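Local coordinates for uncharacterized protein lp_2664 (Lactobacillus plantarum WCFS1, PDB 2PJQ) that is of unknown function but carries an HD domain and is therefore probably a metal-dependent phosphohydrolase, at residues R32-L35 / Q36-R40; F99-I102 / D103-F107; R129-I133 / G134-I138; L142-S145 / G146-E150; A175-H178 / F179-L183. All coordinates share one frame; numbering follows the deposited sequence.

Interaction 1 (R32-L35 / Q36-R40)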
# COMPACT_ATOMS: atom_id res chain seq x y z
N ARG B 32 -10.41 12.84 -1.44
CA ARG B 32 -11.83 12.90 -1.73
C ARG B 32 -12.64 11.60 -1.76
O ARG B 32 -13.80 11.61 -1.35
CB ARG B 32 -12.04 13.72 -3.01
CG ARG B 32 -11.80 15.22 -2.76
CD ARG B 32 -11.13 15.93 -3.94
NE ARG B 32 -11.93 17.02 -4.51
CZ ARG B 32 -13.14 16.87 -5.06
NH1 ARG B 32 -13.74 15.68 -5.10
NH2 ARG B 32 -13.74 17.93 -5.58
N ASP B 33 -12.07 10.48 -2.22
CA ASP B 33 -12.83 9.22 -2.24
C ASP B 33 -13.11 8.77 -0.80
O ASP B 33 -14.27 8.46 -0.44
CB ASP B 33 -12.05 8.15 -3.00
CG ASP B 33 -11.94 8.45 -4.50
OD1 ASP B 33 -12.99 8.50 -5.16
OD2 ASP B 33 -10.82 8.64 -5.01
N HIS B 34 -12.06 8.73 0.02
CA HIS B 34 -12.15 8.37 1.44
C HIS B 34 -13.28 9.20 2.04
O HIS B 34 -14.27 8.66 2.52
CB HIS B 34 -10.83 8.71 2.14
CG HIS B 34 -10.89 8.69 3.65
ND1 HIS B 34 -11.10 7.54 4.38
CD2 HIS B 34 -10.70 9.68 4.56
CE1 HIS B 34 -11.02 7.82 5.67
NE2 HIS B 34 -10.78 9.11 5.80
N LEU B 35 -13.12 10.51 1.97
CA LEU B 35 -14.11 11.46 2.49
C LEU B 35 -15.54 11.19 2.04
O LEU B 35 -16.47 11.32 2.83
CB LEU B 35 -13.72 12.87 2.07
CG LEU B 35 -12.43 13.34 2.72
CD1 LEU B 35 -12.04 14.70 2.13
CD2 LEU B 35 -12.61 13.40 4.24
N GLN B 36 -15.70 10.83 0.77
CA GLN B 36 -17.02 10.56 0.23
C GLN B 36 -17.55 9.24 0.73
O GLN B 36 -18.74 9.14 1.03
CB GLN B 36 -17.01 10.55 -1.30
CG GLN B 36 -16.57 11.84 -1.92
CD GLN B 36 -17.24 12.09 -3.25
OE1 GLN B 36 -18.46 12.30 -3.30
NE2 GLN B 36 -16.47 12.05 -4.33
N ARG B 37 -16.68 8.23 0.79
CA ARG B 37 -17.11 6.93 1.28
C ARG B 37 -17.58 7.04 2.74
O ARG B 37 -18.65 6.53 3.11
CB ARG B 37 -15.97 5.92 1.21
CG ARG B 37 -15.85 5.18 -0.10
CD ARG B 37 -14.95 3.99 0.09
NE ARG B 37 -13.62 4.39 0.49
CZ ARG B 37 -12.77 4.99 -0.34
NH1 ARG B 37 -13.15 5.22 -1.58
NH2 ARG B 37 -11.56 5.35 0.08
N VAL B 38 -16.77 7.69 3.57
CA VAL B 38 -17.14 7.88 4.95
C VAL B 38 -18.45 8.65 4.97
O VAL B 38 -19.40 8.25 5.61
CB VAL B 38 -16.07 8.68 5.74
CG1 VAL B 38 -16.70 9.25 7.01
CG2 VAL B 38 -14.90 7.79 6.12
N ASN B 39 -18.51 9.76 4.24
CA ASN B 39 -19.72 10.56 4.23
C ASN B 39 -20.93 9.67 3.98
O ASN B 39 -21.80 9.54 4.83
CB ASN B 39 -19.65 11.61 3.14
CG ASN B 39 -20.82 12.57 3.19
OD1 ASN B 39 -20.91 13.40 4.09
ND2 ASN B 39 -21.73 12.45 2.22
N ARG B 40 -20.97 9.06 2.81
CA ARG B 40 -22.06 8.18 2.43
C ARG B 40 -22.37 7.10 3.47
O ARG B 40 -23.51 6.67 3.61
CB ARG B 40 -21.74 7.57 1.06
CG ARG B 40 -22.09 6.11 0.86
CD ARG B 40 -21.63 5.69 -0.53
NE ARG B 40 -20.22 6.01 -0.74
CZ ARG B 40 -19.58 5.85 -1.90
NH1 ARG B 40 -20.21 5.37 -2.96
NH2 ARG B 40 -18.30 6.18 -1.99
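At the start of helix 32-49, where His-34 probably serves as the first histidine of an HD-type metal-binding pattern, His-34 and Val-38 stand one turn apart with their side chains alongside each other, pointing the same way. Val-38 CG2 lies over one face of the imidazole in a CH-pi contact, 4.3 Å from the centroid of the His-34 ring. The methyl sits off centre, nearest to His-34 CE1. The ring gets there because CG of His-34 is anti to the backbone N (chi1 166°). Its rotation is fixed from outside: ND1 is bonded to Asp-131 and NE2, weakly, to Asp-64.

Arg-37 folds back over the preceding turn. A bend at chi3 (-61°) brings NH2 of Arg-37 to 3.4 Å from His-34 CA, while Asp-33 O lies over one face of the guanidinium, toward its rim. The Asp-33 carboxylate does not grip it, since Asp-33 OD1 stays 4.9 Å from Arg-37 NH1; the salt bridge runs from Arg-37 NE to Asp-131. Beneath the side chains, Val-38 N donates to His-34 O at 2.9 Å and Asn-39 N to Leu-35 O, also at 2.9 Å. His-34, His-63, Asp-64 and Asp-128 converge here much as in the H...HD...D site of HD-domain phosphohydrolases, although they hold no metal in this model.

Interaction 2 (F99-I102 / D103-F107)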
# COMPACT_ATOMS: atom_id res chain seq x y z
N PHE B 99 -15.91 19.65 17.72
CA PHE B 99 -14.61 19.23 18.20
C PHE B 99 -14.79 18.11 19.19
O PHE B 99 -13.93 17.23 19.31
CB PHE B 99 -13.87 20.38 18.84
CG PHE B 99 -13.32 21.36 17.83
CD1 PHE B 99 -12.13 21.09 17.17
CD2 PHE B 99 -14.00 22.53 17.54
CE1 PHE B 99 -11.63 21.98 16.23
CE2 PHE B 99 -13.51 23.43 16.61
CZ PHE B 99 -12.31 23.15 15.95
N ALA B 100 -15.94 18.13 19.85
CA ALA B 100 -16.30 17.11 20.82
C ALA B 100 -16.12 15.76 20.17
O ALA B 100 -15.63 14.82 20.78
CB ALA B 100 -17.73 17.29 21.23
N ILE B 101 -16.52 15.68 18.90
CA ILE B 101 -16.40 14.44 18.15
C ILE B 101 -14.97 14.24 17.67
O ILE B 101 -14.15 13.60 18.31
CB ILE B 101 -17.35 14.45 16.93
CG1 ILE B 101 -18.81 14.43 17.41
CG2 ILE B 101 -17.06 13.25 16.03
CD1 ILE B 101 -19.82 14.62 16.31
N ILE B 102 -14.69 14.81 16.51
CA ILE B 102 -13.38 14.73 15.90
C ILE B 102 -12.24 14.47 16.87
O ILE B 102 -11.56 13.45 16.78
CB ILE B 102 -13.10 16.01 15.16
CG1 ILE B 102 -14.27 16.32 14.24
CG2 ILE B 102 -11.82 15.89 14.37
CD1 ILE B 102 -14.19 17.70 13.68
N ASP B 103 -12.06 15.38 17.82
CA ASP B 103 -10.96 15.27 18.78
C ASP B 103 -11.00 14.16 19.84
O ASP B 103 -10.01 13.96 20.54
CB ASP B 103 -10.75 16.62 19.46
CG ASP B 103 -10.36 17.72 18.48
OD1 ASP B 103 -9.52 17.46 17.59
OD2 ASP B 103 -10.87 18.85 18.58
N HIS B 104 -12.12 13.44 19.95
CA HIS B 104 -12.26 12.38 20.96
C HIS B 104 -12.93 11.13 20.41
O HIS B 104 -13.78 10.54 21.07
CB HIS B 104 -13.09 12.90 22.12
CG HIS B 104 -12.67 14.24 22.62
ND1 HIS B 104 -11.47 14.45 23.26
CD2 HIS B 104 -13.27 15.45 22.54
CE1 HIS B 104 -11.35 15.73 23.56
NE2 HIS B 104 -12.43 16.36 23.13
N MSE B 105 -12.53 10.72 19.22
CA MSE B 105 -13.12 9.54 18.60
C MSE B 105 -12.02 8.68 17.99
O MSE B 105 -12.26 7.56 17.55
CB MSE B 105 -14.05 9.97 17.49
CG MSE B 105 -13.34 10.88 16.53
SE MSE B 105 -14.20 10.90 14.84
CE MSE B 105 -12.83 10.04 13.78
N SER B 106 -10.81 9.22 17.94
CA SER B 106 -9.72 8.45 17.37
C SER B 106 -9.27 7.35 18.33
O SER B 106 -9.37 7.48 19.55
CB SER B 106 -8.53 9.36 17.02
OG SER B 106 -8.87 10.25 15.97
N PHE B 107 -8.81 6.26 17.73
CA PHE B 107 -8.30 5.09 18.43
C PHE B 107 -7.06 5.52 19.21
O PHE B 107 -6.80 5.04 20.32
CB PHE B 107 -7.94 4.03 17.40
CG PHE B 107 -7.36 2.78 17.99
CD1 PHE B 107 -8.18 1.80 18.53
CD2 PHE B 107 -5.99 2.54 17.93
CE1 PHE B 107 -7.65 0.60 19.00
CE2 PHE B 107 -5.45 1.35 18.39
CZ PHE B 107 -6.28 0.38 18.92
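Two backbone hydrogen bonds carry the chain from Phe-99 and Ile-101 into the loop that follows helix 92-102. Asp-103 N reaches Phe-99 O at 3.0 Å, the ordinary helical spacing. The next bond, from His-104 N to Ile-101 O at 2.6 Å, spans three residues instead of four, a tighter turn as the chain leaves the helix.

The polar-to-aromatic contacts are made at ring edges. Asp-103 lies alongside Phe-99, and its OD2 approaches the rim of the phenyl ring in plane, nearest to CD1; ring and carboxylate planes are only 18° apart. An oxygen placed there meets the slightly positive C-H edge and not the electron-rich face. His-104 behaves in a similar way: its CD2 comes edge-on to Ala-100 O, 3.0 Å away, while Asp-103 CB sits over the centre of one imidazole face.

Apolar contact is left to Met-105, modelled as selenomethionine. Its CG lies between the backbone N and the carbonyl carbon (chi1 54°), which turns the side chain back under the helix end and sets SE 3.9 Å from Ile-101 CG2, the two side chains crossing at a slant.

On the inner side, Ile-101 packs against Leu-55 and Ala-59 of helix 53-62 and Val-124 of helix 119-130, and Met-105 touches His-63 of the putative metal site. Phe-99 leans on helix 74-87, where its ring meets His-78, and the chain then runs on into helix 107-110.

Interaction 3 (R129-I133 / G134-I138)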
# COMPACT_ATOMS: atom_id res chain seq x y z
N ARG B 129 -13.90 4.20 10.80
CA ARG B 129 -13.22 2.91 10.94
C ARG B 129 -13.71 1.93 9.90
O ARG B 129 -12.92 1.17 9.34
CB ARG B 129 -13.44 2.34 12.34
CG ARG B 129 -12.65 3.09 13.40
CD ARG B 129 -13.07 2.76 14.81
NE ARG B 129 -12.37 3.62 15.75
CZ ARG B 129 -12.48 3.55 17.08
NH1 ARG B 129 -13.26 2.63 17.64
NH2 ARG B 129 -11.80 4.40 17.84
N LEU B 130 -15.00 1.97 9.63
CA LEU B 130 -15.59 1.07 8.64
C LEU B 130 -14.89 1.13 7.30
O LEU B 130 -15.00 0.20 6.51
CB LEU B 130 -17.08 1.38 8.47
CG LEU B 130 -17.97 0.54 9.36
CD1 LEU B 130 -19.39 0.91 9.11
CD2 LEU B 130 -17.76 -0.95 9.06
N ASP B 131 -14.17 2.22 7.06
CA ASP B 131 -13.43 2.43 5.82
C ASP B 131 -11.94 2.18 6.02
O ASP B 131 -11.13 2.53 5.17
CB ASP B 131 -13.61 3.85 5.32
CG ASP B 131 -13.31 3.99 3.84
OD1 ASP B 131 -14.02 3.35 3.02
OD2 ASP B 131 -12.35 4.72 3.48
N ALA B 132 -11.58 1.60 7.16
CA ALA B 132 -10.18 1.32 7.45
C ALA B 132 -10.00 -0.18 7.68
O ALA B 132 -9.08 -0.61 8.38
CB ALA B 132 -9.71 2.11 8.67
N ILE B 133 -10.89 -0.96 7.10
CA ILE B 133 -10.84 -2.40 7.24
C ILE B 133 -11.39 -2.92 5.94
O ILE B 133 -11.78 -2.14 5.08
CB ILE B 133 -11.70 -2.92 8.43
CG1 ILE B 133 -13.19 -2.59 8.20
CG2 ILE B 133 -11.19 -2.32 9.74
CD1 ILE B 133 -14.11 -3.04 9.35
N GLY B 134 -11.44 -4.24 5.78
CA GLY B 134 -11.91 -4.77 4.53
C GLY B 134 -10.78 -4.53 3.54
O GLY B 134 -9.74 -3.99 3.90
N ALA B 135 -10.99 -4.95 2.29
CA ALA B 135 -10.00 -4.80 1.23
C ALA B 135 -9.54 -3.35 1.16
O ALA B 135 -8.34 -3.06 1.00
CB ALA B 135 -10.61 -5.22 -0.09
N ILE B 136 -10.50 -2.43 1.29
CA ILE B 136 -10.18 -1.02 1.24
C ILE B 136 -9.21 -0.62 2.35
O ILE B 136 -8.25 0.12 2.11
CB ILE B 136 -11.44 -0.17 1.31
CG1 ILE B 136 -12.06 -0.10 -0.10
CG2 ILE B 136 -11.11 1.19 1.88
CD1 ILE B 136 -13.38 0.66 -0.19
N GLY B 137 -9.44 -1.12 3.56
CA GLY B 137 -8.54 -0.84 4.65
C GLY B 137 -7.15 -1.36 4.30
O GLY B 137 -6.16 -0.67 4.47
N ILE B 138 -7.07 -2.60 3.82
CA ILE B 138 -5.77 -3.16 3.43
C ILE B 138 -5.06 -2.16 2.51
O ILE B 138 -3.95 -1.71 2.79
CB ILE B 138 -5.93 -4.47 2.66
CG1 ILE B 138 -6.56 -5.54 3.58
CG2 ILE B 138 -4.58 -4.91 2.11
CD1 ILE B 138 -6.94 -6.82 2.86
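Two first torsions bring Asp-131 and Ile-136 together across the turn between helices 119-130 and 134-148: chi1 of -159° swings the aspartate CG opposite its own N, and chi1 of -82° in Ile-136 leaves CG2 as the branch facing back. The side chains cross obliquely, and that one methyl does the touching, with Ile-136 CG2 3.6 Å from Asp-131 O and 3.8 Å from Asp-131 OD1.

The backbone bond of the turn goes from Gly-137 N to Ile-133 O, 3.0 Å long, with the donor well above the carbonyl plane. Gly-137 CA comes within 3.4 Å of Ala-132 C, and a beta carbon on it would run into the peptide joining Ala-132 and Ile-133. Gly-134 makes the corner with a positive phi of 74°, which favours glycine. The N-H groups of Ala-135 and Ile-136, at the head of helix 134-148, are bound by the carboxylate of Glu-216 of the second subunit, so the dimer partner closes this helix start.

The carboxylate of Asp-131 is buried but well supplied: OD1 takes a salt bridge from Arg-37 and OD2 a hydrogen bond from His-34. Ile-136 CG2 adds an apolar contact beside a carboxylate already paired on both oxygens, and Asp-131 probably acts as a second-shell residue that orients His-34 in the HD-type site.

Interaction 4 (L142-S145 / G146-E150)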
# COMPACT_ATOMS: atom_id res chain seq x y z
N LEU B 142 -1.55 -0.03 3.75
CA LEU B 142 -0.24 -0.03 3.13
C LEU B 142 0.05 1.17 2.23
O LEU B 142 1.20 1.58 2.08
CB LEU B 142 -0.02 -1.34 2.34
CG LEU B 142 0.40 -2.45 3.30
CD1 LEU B 142 -0.84 -3.13 3.90
CD2 LEU B 142 1.28 -3.42 2.56
N TYR B 143 -0.99 1.74 1.64
CA TYR B 143 -0.82 2.89 0.77
C TYR B 143 -0.28 4.05 1.59
O TYR B 143 0.38 4.95 1.07
CB TYR B 143 -2.15 3.25 0.14
CG TYR B 143 -2.10 4.47 -0.72
CD1 TYR B 143 -2.19 5.75 -0.17
CD2 TYR B 143 -1.99 4.36 -2.11
CE1 TYR B 143 -2.18 6.89 -0.97
CE2 TYR B 143 -1.98 5.49 -2.92
CZ TYR B 143 -2.08 6.75 -2.35
OH TYR B 143 -2.11 7.85 -3.16
N TYR B 144 -0.57 4.03 2.89
CA TYR B 144 -0.09 5.05 3.80
C TYR B 144 1.38 4.81 4.12
O TYR B 144 2.18 5.75 4.21
CB TYR B 144 -0.91 5.02 5.08
CG TYR B 144 -0.42 5.99 6.12
CD1 TYR B 144 -0.60 7.36 5.97
CD2 TYR B 144 0.24 5.54 7.25
CE1 TYR B 144 -0.12 8.24 6.91
CE2 TYR B 144 0.71 6.40 8.19
CZ TYR B 144 0.54 7.74 8.03
OH TYR B 144 1.03 8.60 8.98
N SER B 145 1.73 3.54 4.30
CA SER B 145 3.10 3.14 4.61
C SER B 145 4.02 3.51 3.47
O SER B 145 5.18 3.86 3.69
CB SER B 145 3.18 1.64 4.84
OG SER B 145 2.16 1.23 5.72
N GLY B 146 3.51 3.42 2.24
CA GLY B 146 4.31 3.79 1.09
C GLY B 146 4.58 5.28 1.24
O GLY B 146 5.73 5.75 1.24
N HIS B 147 3.49 6.01 1.39
CA HIS B 147 3.54 7.45 1.55
C HIS B 147 4.54 7.91 2.62
O HIS B 147 5.37 8.78 2.38
CB HIS B 147 2.14 7.96 1.89
CG HIS B 147 2.09 9.41 2.24
ND1 HIS B 147 2.47 10.40 1.36
CD2 HIS B 147 1.71 10.04 3.37
CE1 HIS B 147 2.33 11.58 1.94
NE2 HIS B 147 1.87 11.39 3.17
N VAL B 148 4.47 7.31 3.80
CA VAL B 148 5.33 7.74 4.88
C VAL B 148 6.72 7.10 4.89
O VAL B 148 7.64 7.62 5.50
CB VAL B 148 4.62 7.49 6.25
CG1 VAL B 148 5.63 7.53 7.40
CG2 VAL B 148 3.55 8.53 6.46
N GLY B 149 6.88 5.97 4.21
CA GLY B 149 8.18 5.32 4.21
C GLY B 149 8.34 4.28 5.31
O GLY B 149 9.43 3.76 5.54
N GLU B 150 7.24 3.98 5.98
CA GLU B 150 7.19 3.00 7.07
C GLU B 150 7.68 1.64 6.59
O GLU B 150 7.79 1.40 5.40
CB GLU B 150 5.75 2.89 7.54
CG GLU B 150 5.53 2.64 9.00
CD GLU B 150 4.05 2.57 9.30
OE1 GLU B 150 3.42 1.57 8.89
OE2 GLU B 150 3.51 3.51 9.92
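Tyr-144 and Val-148 meet near the C-terminal end of helix 134-148, where backbone bonds set the frame. Val-148 N donates to Tyr-144 O at 2.8 Å, and Gly-146 N to Leu-142 O at 3.0 Å. Ser-145 O then takes two donors, Gly-149 N at 2.8 Å and, weakly, Glu-150 N at 3.1 Å. Gly-149, at positive phi (92°), is the first residue to leave the helix, and a further weak bond runs from its N to Gly-146 O.

The aromatic contact is a CH-pi one. Val-148 CG2 lies over one face of the phenol, 3.9 Å from the centroid of the Tyr-144 ring and displaced toward CZ and OH. With CG anti to the backbone N (chi1 176°), the side chain leans toward the C-terminal end of the helix, which brings one ring face over Val-148. Cutting Tyr-144 back to an alanine would probably leave the Val-148 methyl without its aromatic mate and more open to solvent.

The polar side-chain contact is slight: Ser-145 OG and Glu-150 OE1 are 3.4 Å apart, a weak bond, and the same hydroxyl has Ala-141 O in reach.

Toward helix 175-183, Leu-142 packs on Phe-179 and Ser-145 on Ala-175. Tyr-143 points elsewhere, to the second subunit, where its OH bonds weakly to O of the partner's Glu-150 and its side chain packs on Ile-152 of the second subunit.

Interaction 5 (A175-H178 / F179-L183)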
# COMPACT_ATOMS: atom_id res chain seq x y z
N ALA B 175 3.86 -2.08 9.02
CA ALA B 175 2.55 -2.08 8.38
C ALA B 175 1.71 -3.25 8.85
O ALA B 175 0.54 -3.08 9.19
CB ALA B 175 2.72 -2.13 6.89
N ILE B 176 2.29 -4.44 8.86
CA ILE B 176 1.54 -5.61 9.30
C ILE B 176 1.09 -5.44 10.74
O ILE B 176 -0.07 -5.68 11.06
CB ILE B 176 2.39 -6.90 9.18
CG1 ILE B 176 2.70 -7.20 7.71
CG2 ILE B 176 1.63 -8.08 9.79
CD1 ILE B 176 1.51 -7.67 6.89
N ASN B 177 2.00 -5.02 11.62
CA ASN B 177 1.66 -4.84 13.03
C ASN B 177 0.42 -3.97 13.25
O ASN B 177 -0.25 -4.07 14.29
CB ASN B 177 2.85 -4.25 13.80
CG ASN B 177 4.02 -5.22 13.95
OD1 ASN B 177 3.87 -6.44 13.84
ND2 ASN B 177 5.19 -4.67 14.22
N HIS B 178 0.11 -3.12 12.28
CA HIS B 178 -1.04 -2.25 12.39
C HIS B 178 -2.35 -3.03 12.43
O HIS B 178 -3.29 -2.63 13.11
CB HIS B 178 -1.06 -1.23 11.25
CG HIS B 178 -1.89 -0.02 11.55
ND1 HIS B 178 -1.87 0.60 12.78
CD2 HIS B 178 -2.78 0.66 10.80
CE1 HIS B 178 -2.72 1.61 12.78
NE2 HIS B 178 -3.28 1.67 11.58
N PHE B 179 -2.42 -4.13 11.68
CA PHE B 179 -3.64 -4.94 11.69
C PHE B 179 -3.77 -5.51 13.10
O PHE B 179 -4.80 -5.35 13.74
CB PHE B 179 -3.57 -6.07 10.66
CG PHE B 179 -3.59 -5.60 9.24
CD1 PHE B 179 -2.45 -5.06 8.67
CD2 PHE B 179 -4.75 -5.63 8.50
CE1 PHE B 179 -2.47 -4.57 7.36
CE2 PHE B 179 -4.78 -5.13 7.20
CZ PHE B 179 -3.63 -4.60 6.63
N TYR B 180 -2.70 -6.14 13.58
CA TYR B 180 -2.71 -6.72 14.91
C TYR B 180 -2.97 -5.66 15.97
O TYR B 180 -3.84 -5.84 16.82
CB TYR B 180 -1.37 -7.40 15.20
CG TYR B 180 -1.20 -8.74 14.52
CD1 TYR B 180 -2.10 -9.78 14.76
CD2 TYR B 180 -0.17 -8.95 13.59
CE1 TYR B 180 -1.98 -11.00 14.09
CE2 TYR B 180 -0.05 -10.17 12.91
CZ TYR B 180 -0.96 -11.18 13.16
OH TYR B 180 -0.89 -12.35 12.45
N GLU B 181 -2.23 -4.57 15.89
CA GLU B 181 -2.32 -3.46 16.84
C GLU B 181 -3.61 -2.63 16.80
O GLU B 181 -4.00 -2.06 17.82
CB GLU B 181 -1.14 -2.51 16.64
CG GLU B 181 0.19 -3.11 17.01
CD GLU B 181 1.35 -2.21 16.68
OE1 GLU B 181 1.24 -0.98 16.87
OE2 GLU B 181 2.40 -2.73 16.24
N LYS B 182 -4.24 -2.56 15.63
CA LYS B 182 -5.44 -1.76 15.48
C LYS B 182 -6.55 -2.37 14.65
O LYS B 182 -7.48 -2.95 15.19
CB LYS B 182 -5.06 -0.38 14.92
CG LYS B 182 -6.24 0.58 14.73
CD LYS B 182 -5.82 2.04 14.74
CE LYS B 182 -6.98 2.95 14.35
NZ LYS B 182 -7.04 3.17 12.86
N LEU B 183 -6.45 -2.24 13.33
CA LEU B 183 -7.45 -2.75 12.38
C LEU B 183 -8.22 -4.04 12.70
O LEU B 183 -9.40 -4.15 12.38
CB LEU B 183 -6.80 -2.88 11.01
CG LEU B 183 -6.01 -1.63 10.63
CD1 LEU B 183 -5.48 -1.74 9.19
CD2 LEU B 183 -6.90 -0.40 10.80
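Glu-181 reaches back over Asn-177 while its charge is met elsewhere: OE1 forms a salt bridge with Arg-160, and the other oxygen, OE2, turns toward Asn-177 CB. The amide and carboxylate planes are 31° apart, and Asn-177 ND2 stays 4.0 Å from Glu-181 OE2. The backbones of the two residues are joined by Glu-181 N to Asn-177 O, 2.6 Å. One residue on, His-178 O is shared: Lys-182 N donates to it at 2.7 Å, and Leu-183 N adds a weak bond at 3.2 Å.

That second, five-residue bond belongs to the wider pi-type turn at 179-183, in which helix 175-183 opens out. The helix lies against helices 134-148 and 204-219, with Phe-179 directed at Leu-142 and Val-210.

The packing follows the same turn. The His-178 imidazole runs alongside the Lys-182 chain, both pointing the same way, with Lys-182 CD 3.7 Å from His-178 CE1. Elsewhere on the ring, His-178 CD2 is 4.0 Å from Leu-183 CD1. Tyr-168 of helix 165-170 touches both His-178 and Lys-182. A serine in place of His-178 would probably leave the lysine methylenes and the Leu-183 methyl without their imidazole neighbour, and the lysine chain less firmly placed. Leu-183 CD1 also lies over the rim of one face of Phe-179, whose edge is turned to Ile-176 O. Farther round the helix, Ile-176 CG2 lies beside the Tyr-180 ring, 4.1 Å from CE2.

From the N terminus the five contacts follow in series, each within one unbroken stretch, so none closes a long loop and none nests in or crosses another. Interaction 1 sits on helix 32-49; interaction 2 is the exit from helix 92-102, about 18 Å away between centres. Interaction 3, the turn from helix 119-130 into 134-148, meets interaction 1 through Asp-131 and interaction 2 through Arg-129. Helix 134-148 then runs on to interaction 4 at its far end. Interaction 5, on helix 175-183, packs against interactions 3 and 4 and touches Phe-107 of interaction 2, tying the HD-domain helices to the later ones; 1, 3 and 4 also reach the second subunit.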